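Anaerobically-induced outer membrane porin OprE (Pseudomonas aeruginosa, PDB 4FRX) probably forms a water-filled beta-barrel channel that lets small solutes diffuse across the outer membrane. Local coordinates at residues L177-A182 with Y264-Y269; I303-S308 with G338-Q343; S385-I390 with G399-N404. One frame throughout, in Å; residues are numbered along the deposited sequence.

Interaction 1: L177-A182 with Y264-Y269; sequences LSIAGA and YVSSGY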
loop_
_atom_site.group_PDB
_atom_site.type_symbol
_atom_site.label_atom_id
_atom_site.label_comp_id
_atom_site.label_asym_id
_atom_site.label_seq_id
_atom_site.Cartn_x
_atom_site.Cartn_y
_atom_site.Cartn_z
ATOM N N LEU A 177 -0.471 15.172 -4.961
ATOM C CA LEU A 177 0.049 13.834 -5.288
ATOM C C LEU A 177 1.265 13.852 -6.226
ATOM O O LEU A 177 1.364 14.689 -7.114
ATOM C CB LEU A 177 -1.075 12.990 -5.897
ATOM C CG LEU A 177 -2.374 12.962 -5.083
ATOM C CD1 LEU A 177 -3.517 12.342 -5.868
ATOM C CD2 LEU A 177 -2.163 12.213 -3.775
ATOM N N SER A 178 2.189 12.917 -6.048
ATOM C CA SER A 178 3.337 12.869 -6.947
ATOM C C SER A 178 3.808 11.420 -7.104
ATOM O O SER A 178 3.166 10.497 -6.595
ATOM C CB SER A 178 4.470 13.792 -6.465
ATOM O OG SER A 178 5.484 13.926 -7.452
ATOM N N ILE A 179 4.898 11.238 -7.845
ATOM C CA ILE A 179 5.494 9.926 -8.073
ATOM C C ILE A 179 7.007 10.070 -7.898
ATOM O O ILE A 179 7.517 11.196 -7.893
ATOM C CB ILE A 179 5.175 9.383 -9.495
ATOM C CG1 ILE A 179 5.860 10.224 -10.573
ATOM C CG2 ILE A 179 3.651 9.317 -9.745
ATOM C CD1 ILE A 179 5.597 9.727 -11.991
ATOM N N ALA A 180 7.712 8.947 -7.739
ATOM C CA ALA A 180 9.176 8.937 -7.608
ATOM C C ALA A 180 9.807 9.578 -8.831
ATOM O O ALA A 180 9.411 9.283 -9.965
ATOM C CB ALA A 180 9.701 7.499 -7.450
ATOM N N GLY A 181 10.783 10.453 -8.596
ATOM C CA GLY A 181 11.433 11.180 -9.669
ATOM C C GLY A 181 11.014 12.636 -9.684
ATOM O O GLY A 181 11.779 13.506 -10.072
ATOM N N ALA A 182 9.794 12.897 -9.249
ATOM C CA ALA A 182 9.285 14.268 -9.221
ATOM C C ALA A 182 8.874 14.671 -7.821
ATOM O O ALA A 182 8.365 15.779 -7.612
ATOM C CB ALA A 182 8.102 14.413 -10.155
ATOM N N TYR A 264 7.956 17.400 -14.855
ATOM C CA TYR A 264 6.936 16.345 -14.805
ATOM C C TYR A 264 7.526 15.030 -15.308
ATOM O O TYR A 264 7.279 14.610 -16.439
ATOM C CB TYR A 264 5.658 16.737 -15.557
ATOM C CG TYR A 264 4.908 17.830 -14.826
ATOM C CD1 TYR A 264 5.325 19.150 -14.915
ATOM C CD2 TYR A 264 3.822 17.532 -14.004
ATOM C CE1 TYR A 264 4.675 20.154 -14.229
ATOM C CE2 TYR A 264 3.153 18.536 -13.312
ATOM C CZ TYR A 264 3.589 19.848 -13.437
ATOM O OH TYR A 264 2.954 20.867 -12.771
ATOM N N VAL A 265 8.311 14.394 -14.444
ATOM C CA VAL A 265 9.116 13.243 -14.833
ATOM C C VAL A 265 9.026 12.095 -13.836
ATOM O O VAL A 265 8.675 12.280 -12.668
ATOM C CB VAL A 265 10.605 13.621 -14.977
ATOM C CG1 VAL A 265 10.833 14.563 -16.171
ATOM C CG2 VAL A 265 11.135 14.238 -13.671
ATOM N N SER A 266 9.374 10.907 -14.319
ATOM C CA SER A 266 9.429 9.713 -13.493
ATOM C C SER A 266 10.866 9.238 -13.454
ATOM O O SER A 266 11.600 9.372 -14.439
ATOM C CB SER A 266 8.580 8.613 -14.134
ATOM O OG SER A 266 8.896 7.340 -13.591
ATOM N N SER A 267 11.268 8.653 -12.334
ATOM C CA SER A 267 12.516 7.901 -12.301
ATOM C C SER A 267 12.462 6.724 -13.285
ATOM O O SER A 267 11.405 6.152 -13.541
ATOM C CB SER A 267 12.788 7.372 -10.885
ATOM O OG SER A 267 13.032 8.441 -9.985
ATOM N N GLY A 268 13.616 6.390 -13.842
ATOM C CA GLY A 268 13.758 5.294 -14.779
ATOM C C GLY A 268 15.193 5.362 -15.277
ATOM O O GLY A 268 16.047 5.947 -14.612
ATOM N N TYR A 269 15.470 4.771 -16.433
ATOM C CA TYR A 269 16.784 4.924 -17.046
ATOM C C TYR A 269 16.620 5.138 -18.544
ATOM O O TYR A 269 15.986 4.337 -19.231
ATOM C CB TYR A 269 17.732 3.756 -16.746
ATOM C CG TYR A 269 19.111 4.098 -17.260
ATOM C CD1 TYR A 269 19.869 5.088 -16.633
ATOM C CD2 TYR A 269 19.623 3.503 -18.409
ATOM C CE1 TYR A 269 21.102 5.454 -17.112
ATOM C CE2 TYR A 269 20.875 3.872 -18.896
ATOM C CZ TYR A 269 21.597 4.855 -18.240
ATOM O OH TYR A 269 22.842 5.250 -18.691
HETATM O O HOH W 1 7.853 7.032 -10.908
#
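The flat groups where A180 and S267 meet are peptide units, not rings. The N-H of S267 approaches one face of the A180 carbonyl: S267 N is 3.1 Å from A180 O and stands 36° out of the carbonyl plane. This is the one direct hydrogen bond between 177-182 and 264-269, and it is fairly straight (167°). A water gives a second bond to A180 O and also donates to S266 OG, so it bridges the two segments. At the V265 carbonyl, the methyl of A182 lies close, with A182 CB 3.3 Å from V265 O. That oxygen is buried by the contact and has no polar partner in the model.

G181 lies against S267. Its positive phi (107°) suits glycine, and the bare CA lets S267 OG come to 3.2 Å from G181 CA. I179 reaches across with its CD1, which lies 3.8 Å from S266 CB. V265 CG2 also rests against G181 O.

The contact joins two loops of the barrel, probably on the extracellular side. Segment 177-182 follows strand 174-176, and I179 also packs on L217 of strand 208-217. S266 and S267 form a short strand that pairs with strand 276-277, while S267 also bonds through its backbone to D309.

Interaction 2: I303-S308 with G338-Q343; sequences ILNGDS and GERTWQ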
loop_
_atom_site.group_PDB
_atom_site.type_symbol
_atom_site.label_atom_id
_atom_site.label_comp_id
_atom_site.label_asym_id
_atom_site.label_seq_id
_atom_site.Cartn_x
_atom_site.Cartn_y
_atom_site.Cartn_z
ATOM N N ILE A 303 8.360 -9.278 -14.242
ATOM C CA ILE A 303 9.166 -8.677 -15.286
ATOM C C ILE A 303 8.722 -7.234 -15.524
ATOM O O ILE A 303 7.550 -6.988 -15.786
ATOM C CB ILE A 303 9.007 -9.467 -16.599
ATOM C CG1 ILE A 303 9.480 -10.911 -16.398
ATOM C CG2 ILE A 303 9.742 -8.762 -17.753
ATOM C CD1 ILE A 303 9.144 -11.821 -17.569
ATOM N N LEU A 304 9.660 -6.288 -15.435
ATOM C CA LEU A 304 9.391 -4.892 -15.771
ATOM C C LEU A 304 10.107 -4.536 -17.050
ATOM O O LEU A 304 11.325 -4.679 -17.132
ATOM C CB LEU A 304 9.935 -3.958 -14.692
ATOM C CG LEU A 304 9.461 -4.209 -13.268
ATOM C CD1 LEU A 304 9.773 -2.979 -12.408
ATOM C CD2 LEU A 304 7.990 -4.502 -13.269
ATOM N N ASN A 305 9.366 -4.044 -18.035
ATOM C CA ASN A 305 9.968 -3.584 -19.296
ATOM C C ASN A 305 9.604 -2.131 -19.533
ATOM O O ASN A 305 8.595 -1.645 -19.000
ATOM C CB ASN A 305 9.474 -4.435 -20.471
ATOM C CG ASN A 305 10.100 -5.819 -20.497
ATOM O OD1 ASN A 305 11.265 -5.989 -20.147
ATOM N ND2 ASN A 305 9.338 -6.807 -20.941
ATOM N N GLY A 306 10.418 -1.433 -20.322
ATOM C CA GLY A 306 10.220 -0.008 -20.558
ATOM C C GLY A 306 11.288 0.826 -19.859
ATOM O O GLY A 306 12.018 0.329 -18.991
ATOM N N ASP A 307 11.362 2.103 -20.212
ATOM C CA ASP A 307 12.380 2.994 -19.671
ATOM C C ASP A 307 12.092 3.562 -18.281
ATOM O O ASP A 307 12.994 4.081 -17.637
ATOM C CB ASP A 307 12.594 4.190 -20.600
ATOM C CG ASP A 307 13.185 3.801 -21.930
ATOM O OD1 ASP A 307 13.810 2.719 -22.014
ATOM O OD2 ASP A 307 13.024 4.591 -22.888
ATOM N N SER A 308 10.843 3.524 -17.828
ATOM C CA SER A 308 10.544 4.134 -16.528
ATOM C C SER A 308 10.359 3.068 -15.464
ATOM O O SER A 308 10.033 1.913 -15.777
ATOM C CB SER A 308 9.298 5.017 -16.600
ATOM O OG SER A 308 8.120 4.246 -16.389
ATOM N N GLY A 338 13.491 -1.999 -15.972
ATOM C CA GLY A 338 14.215 -3.143 -16.493
ATOM C C GLY A 338 14.269 -4.354 -15.584
ATOM O O GLY A 338 14.594 -5.446 -16.026
ATOM N N GLU A 339 13.912 -4.179 -14.321
ATOM C CA GLU A 339 14.205 -5.193 -13.314
ATOM C C GLU A 339 13.336 -6.460 -13.452
ATOM O O GLU A 339 12.117 -6.381 -13.543
ATOM C CB GLU A 339 14.049 -4.580 -11.921
ATOM C CG GLU A 339 14.594 -5.435 -10.786
ATOM C CD GLU A 339 14.650 -4.685 -9.463
ATOM O OE1 GLU A 339 14.089 -3.561 -9.358
ATOM O OE2 GLU A 339 15.270 -5.223 -8.518
ATOM N N ARG A 340 13.985 -7.621 -13.471
ATOM C CA ARG A 340 13.286 -8.893 -13.376
ATOM C C ARG A 340 13.565 -9.440 -11.998
ATOM O O ARG A 340 14.704 -9.420 -11.558
ATOM C CB ARG A 340 13.828 -9.888 -14.408
ATOM C CG ARG A 340 13.461 -9.592 -15.847
ATOM C CD ARG A 340 14.564 -8.876 -16.609
ATOM N NE ARG A 340 14.220 -8.831 -18.033
ATOM C CZ ARG A 340 13.372 -7.953 -18.555
ATOM N NH1 ARG A 340 13.091 -7.992 -19.848
ATOM N NH2 ARG A 340 12.799 -7.035 -17.778
ATOM N N THR A 341 12.534 -9.972 -11.336
ATOM C CA THR A 341 12.663 -10.406 -9.955
ATOM C C THR A 341 12.027 -11.777 -9.758
ATOM O O THR A 341 10.876 -11.973 -10.104
ATOM C CB THR A 341 11.984 -9.395 -9.000
ATOM O OG1 THR A 341 12.526 -8.086 -9.224
ATOM C CG2 THR A 341 12.215 -9.768 -7.546
ATOM N N TRP A 342 12.786 -12.727 -9.219
ATOM C CA TRP A 342 12.193 -13.978 -8.770
ATOM C C TRP A 342 12.074 -13.989 -7.246
ATOM O O TRP A 342 12.792 -13.272 -6.551
ATOM C CB TRP A 342 12.974 -15.197 -9.278
ATOM C CG TRP A 342 14.385 -15.345 -8.778
ATOM C CD1 TRP A 342 15.520 -14.921 -9.410
ATOM C CD2 TRP A 342 14.821 -16.015 -7.585
ATOM N NE1 TRP A 342 16.632 -15.265 -8.676
ATOM C CE2 TRP A 342 16.232 -15.931 -7.547
ATOM C CE3 TRP A 342 14.158 -16.647 -6.524
ATOM C CZ2 TRP A 342 16.989 -16.472 -6.507
ATOM C CZ3 TRP A 342 14.926 -17.187 -5.482
ATOM C CH2 TRP A 342 16.319 -17.095 -5.489
ATOM N N GLN A 343 11.150 -14.777 -6.729
ATOM C CA GLN A 343 10.969 -14.826 -5.290
ATOM C C GLN A 343 10.471 -16.184 -4.850
ATOM O O GLN A 343 9.800 -16.891 -5.604
ATOM C CB GLN A 343 9.994 -13.743 -4.829
ATOM C CG GLN A 343 8.566 -13.947 -5.339
ATOM C CD GLN A 343 7.625 -12.891 -4.817
ATOM O OE1 GLN A 343 6.888 -13.114 -3.857
ATOM N NE2 GLN A 343 7.647 -11.731 -5.447
HETATM O O HOH W 2 10.739 -1.073 -16.928
#
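R340 turns back toward N305 through a bend at its second side-chain torsion (chi2 98°). The rest of its chain extends from there and carries the guanidinium across to segment 303-308. N305 keeps CG beside its own backbone N (chi1 -74°), which lets OD1 meet the arginine. The two side chains cross at about a right angle, with amide and guanidinium planes 59° apart.

Both terminal nitrogens of R340 grip the same atom. R340 NH1 is 2.7 Å from N305 OD1 and lies in the carbonyl plane, on a lone pair of that oxygen. R340 NH2 is 3.0 Å from N305 OD1 but stands above that plane. NH2 also makes a weak bond to L304 O. The methyl CG2 of I303 lies over one face of the guanidinium, 3.5 Å from R340 NH2 and displaced toward the rim.

The backbones are antiparallel, with I303 and R340 as a non-hydrogen-bonded pair. L304 N donates to E339 O at 3.1 Å, and L304 CG packs against the same oxygen. Farther along, a water donates to G306 O and accepts from G338 N. It links the two chain segments where strand 295-305 has ended and strand 340-349 has not yet begun.

R340 therefore meets neutral acceptors here, a side-chain amide and a main-chain carbonyl. Its positive charge would probably polarise the N305 amide. The double grip also fixes the amide's rotation, with oxygen facing R340 at this barrel rim.

Interaction 3: S385-I390 with G399-N404; sequences SLAYVI and GFTWKN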
loop_
_atom_site.group_PDB
_atom_site.type_symbol
_atom_site.label_atom_id
_atom_site.label_comp_id
_atom_site.label_asym_id
_atom_site.label_seq_id
_atom_site.Cartn_x
_atom_site.Cartn_y
_atom_site.Cartn_z
ATOM N N SER A 385 8.596 -12.479 9.056
ATOM C CA SER A 385 7.605 -11.920 9.944
ATOM C C SER A 385 7.171 -13.034 10.867
ATOM O O SER A 385 6.723 -14.085 10.417
ATOM C CB SER A 385 6.415 -11.365 9.156
ATOM O OG SER A 385 5.487 -10.726 10.029
ATOM N N LEU A 386 7.360 -12.806 12.162
ATOM C CA LEU A 386 6.892 -13.708 13.201
ATOM C C LEU A 386 5.816 -12.961 13.974
ATOM O O LEU A 386 6.057 -11.861 14.461
ATOM C CB LEU A 386 8.052 -14.060 14.137
ATOM C CG LEU A 386 7.741 -14.984 15.316
ATOM C CD1 LEU A 386 7.337 -16.369 14.822
ATOM C CD2 LEU A 386 8.946 -15.074 16.242
ATOM N N ALA A 387 4.627 -13.538 14.066
ATOM C CA ALA A 387 3.522 -12.876 14.754
ATOM C C ALA A 387 2.782 -13.826 15.677
ATOM O O ALA A 387 2.555 -14.981 15.339
ATOM C CB ALA A 387 2.552 -12.273 13.749
ATOM N N TYR A 388 2.414 -13.320 16.850
ATOM C CA TYR A 388 1.535 -14.047 17.759
ATOM C C TYR A 388 0.353 -13.182 18.173
ATOM O O TYR A 388 0.520 -12.092 18.753
ATOM C CB TYR A 388 2.288 -14.499 19.010
ATOM C CG TYR A 388 1.447 -15.371 19.917
ATOM C CD1 TYR A 388 0.854 -16.528 19.433
ATOM C CD2 TYR A 388 1.244 -15.037 21.252
ATOM C CE1 TYR A 388 0.083 -17.338 20.250
ATOM C CE2 TYR A 388 0.471 -15.846 22.081
ATOM C CZ TYR A 388 -0.104 -16.991 21.573
ATOM O OH TYR A 388 -0.871 -17.800 22.384
ATOM N N VAL A 389 -0.841 -13.664 17.864
ATOM C CA VAL A 389 -2.058 -13.031 18.348
ATOM C C VAL A 389 -2.713 -13.937 19.391
ATOM O O VAL A 389 -3.060 -15.087 19.094
ATOM C CB VAL A 389 -3.035 -12.741 17.202
ATOM C CG1 VAL A 389 -4.375 -12.218 17.749
ATOM C CG2 VAL A 389 -2.425 -11.750 16.235
ATOM N N ILE A 390 -2.855 -13.423 20.613
ATOM C CA ILE A 390 -3.456 -14.190 21.707
ATOM C C ILE A 390 -4.888 -14.566 21.342
ATOM O O ILE A 390 -5.731 -13.696 21.145
ATOM C CB ILE A 390 -3.401 -13.422 23.049
ATOM C CG1 ILE A 390 -1.954 -13.105 23.409
ATOM C CG2 ILE A 390 -4.053 -14.226 24.181
ATOM C CD1 ILE A 390 -1.799 -12.305 24.684
ATOM N N GLY A 399 -1.892 -8.543 19.893
ATOM C CA GLY A 399 -0.982 -9.110 18.911
ATOM C C GLY A 399 0.441 -8.600 19.040
ATOM O O GLY A 399 0.673 -7.422 19.338
ATOM N N PHE A 400 1.396 -9.493 18.813
ATOM C CA PHE A 400 2.811 -9.147 18.836
ATOM C C PHE A 400 3.441 -9.524 17.509
ATOM O O PHE A 400 3.297 -10.660 17.064
ATOM C CB PHE A 400 3.522 -9.907 19.952
ATOM C CG PHE A 400 2.986 -9.613 21.314
ATOM C CD1 PHE A 400 1.850 -10.253 21.779
ATOM C CD2 PHE A 400 3.615 -8.690 22.131
ATOM C CE1 PHE A 400 1.350 -9.983 23.043
ATOM C CE2 PHE A 400 3.122 -8.415 23.386
ATOM C CZ PHE A 400 1.988 -9.067 23.845
ATOM N N THR A 401 4.151 -8.588 16.879
ATOM C CA THR A 401 4.749 -8.856 15.564
ATOM C C THR A 401 6.205 -8.400 15.466
ATOM O O THR A 401 6.522 -7.273 15.812
ATOM C CB THR A 401 3.938 -8.177 14.440
ATOM O OG1 THR A 401 2.601 -8.671 14.466
ATOM C CG2 THR A 401 4.553 -8.469 13.072
ATOM N N TRP A 402 7.080 -9.292 15.012
ATOM C CA TRP A 402 8.461 -8.938 14.706
ATOM C C TRP A 402 8.677 -9.082 13.212
ATOM O O TRP A 402 8.466 -10.161 12.654
ATOM C CB TRP A 402 9.431 -9.869 15.442
ATOM C CG TRP A 402 10.870 -9.705 15.026
ATOM C CD1 TRP A 402 11.526 -8.534 14.741
ATOM C CD2 TRP A 402 11.830 -10.752 14.843
ATOM N NE1 TRP A 402 12.835 -8.793 14.395
ATOM C CE2 TRP A 402 13.044 -10.146 14.447
ATOM C CE3 TRP A 402 11.781 -12.144 14.974
ATOM C CZ2 TRP A 402 14.201 -10.886 14.192
ATOM C CZ3 TRP A 402 12.938 -12.874 14.717
ATOM C CH2 TRP A 402 14.123 -12.244 14.336
ATOM N N LYS A 403 9.091 -7.999 12.558
ATOM C CA LYS A 403 9.449 -8.076 11.143
ATOM C C LYS A 403 10.923 -7.736 11.008
ATOM O O LYS A 403 11.366 -6.725 11.541
ATOM C CB LYS A 403 8.613 -7.092 10.304
ATOM C CG LYS A 403 7.098 -7.370 10.319
ATOM C CD LYS A 403 6.361 -6.375 9.423
ATOM C CE LYS A 403 4.868 -6.651 9.402
ATOM N NZ LYS A 403 4.543 -8.058 9.040
ATOM N N ASN A 404 11.683 -8.574 10.304
ATOM C CA ASN A 404 13.077 -8.261 10.029
ATOM C C ASN A 404 13.339 -8.308 8.529
ATOM O O ASN A 404 12.853 -9.206 7.841
ATOM C CB ASN A 404 13.994 -9.256 10.747
ATOM C CG ASN A 404 15.442 -9.095 10.361
ATOM O OD1 ASN A 404 15.930 -9.740 9.434
ATOM N ND2 ASN A 404 16.147 -8.225 11.073
#
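L386 and W402 face each other in a beta hairpin of the porin barrel, made by strands 377-389 and 399-409. They are a hydrogen-bonded antiparallel pair, and their side chains share a face with Y388 and F400. L386 CD2 comes to the edge of the indole, 4.3 Å from W402 CE3. The indole nitrogen is turned to N426, its hydrogen-bond partner on the adjoining strand 423-434.

Y388 and F400 form the next pair on this face, but their rings do not stack. The phenyl keeps CG beside its backbone N (chi1 -60°), while the tyrosine ring has CG anti to its own N and leads away. I390 CD1 meets the edge of the phenyl ring, 4.2 Å from F400 CE1. A bound detergent molecule (C8E) lies about 5 Å from the L386 side chain. This face is thus probably the lipid-facing outside of the barrel.

Four main-chain bonds tie the strands together, two in each hydrogen-bonded pair. L386 N is 2.9 Å from W402 O, and F400 N is 2.7 Å from Y388 O. All four are close to straight.

The reverse face carries S385, A387, V389, T401 and K403, and probably lines the lumen. A387 and T401 lie side by side, with A387 CB 3.7 Å from T401 OG1. K403 stays extended until its last torsion, where a bend (chi4 -54°) brings the ammonium back over S385. There K403 NZ donates to S385 OG at 3.0 Å.

The three contacts follow one another along the chain, each closing before the next opens. Interactions 1 and 2 are neighbours, with centres about 17 Å apart. They touch directly: Y269 N lies 2.8 Å from D307 O, a probable hydrogen bond, and S308 packs on S266 and S267. This ties the loop contact to the end of strand 295-305, beside the start of strand 340-349. Interaction 3 stands apart, its centre about 35 Å from interaction 1, across the chain's centre, and about 31 Å from interaction 2. Interactions 2 and 3 both belong to the barrel wall, linked through strand 358-370. The set probably runs from loops at the extracellular mouth, through the rim, to the wall.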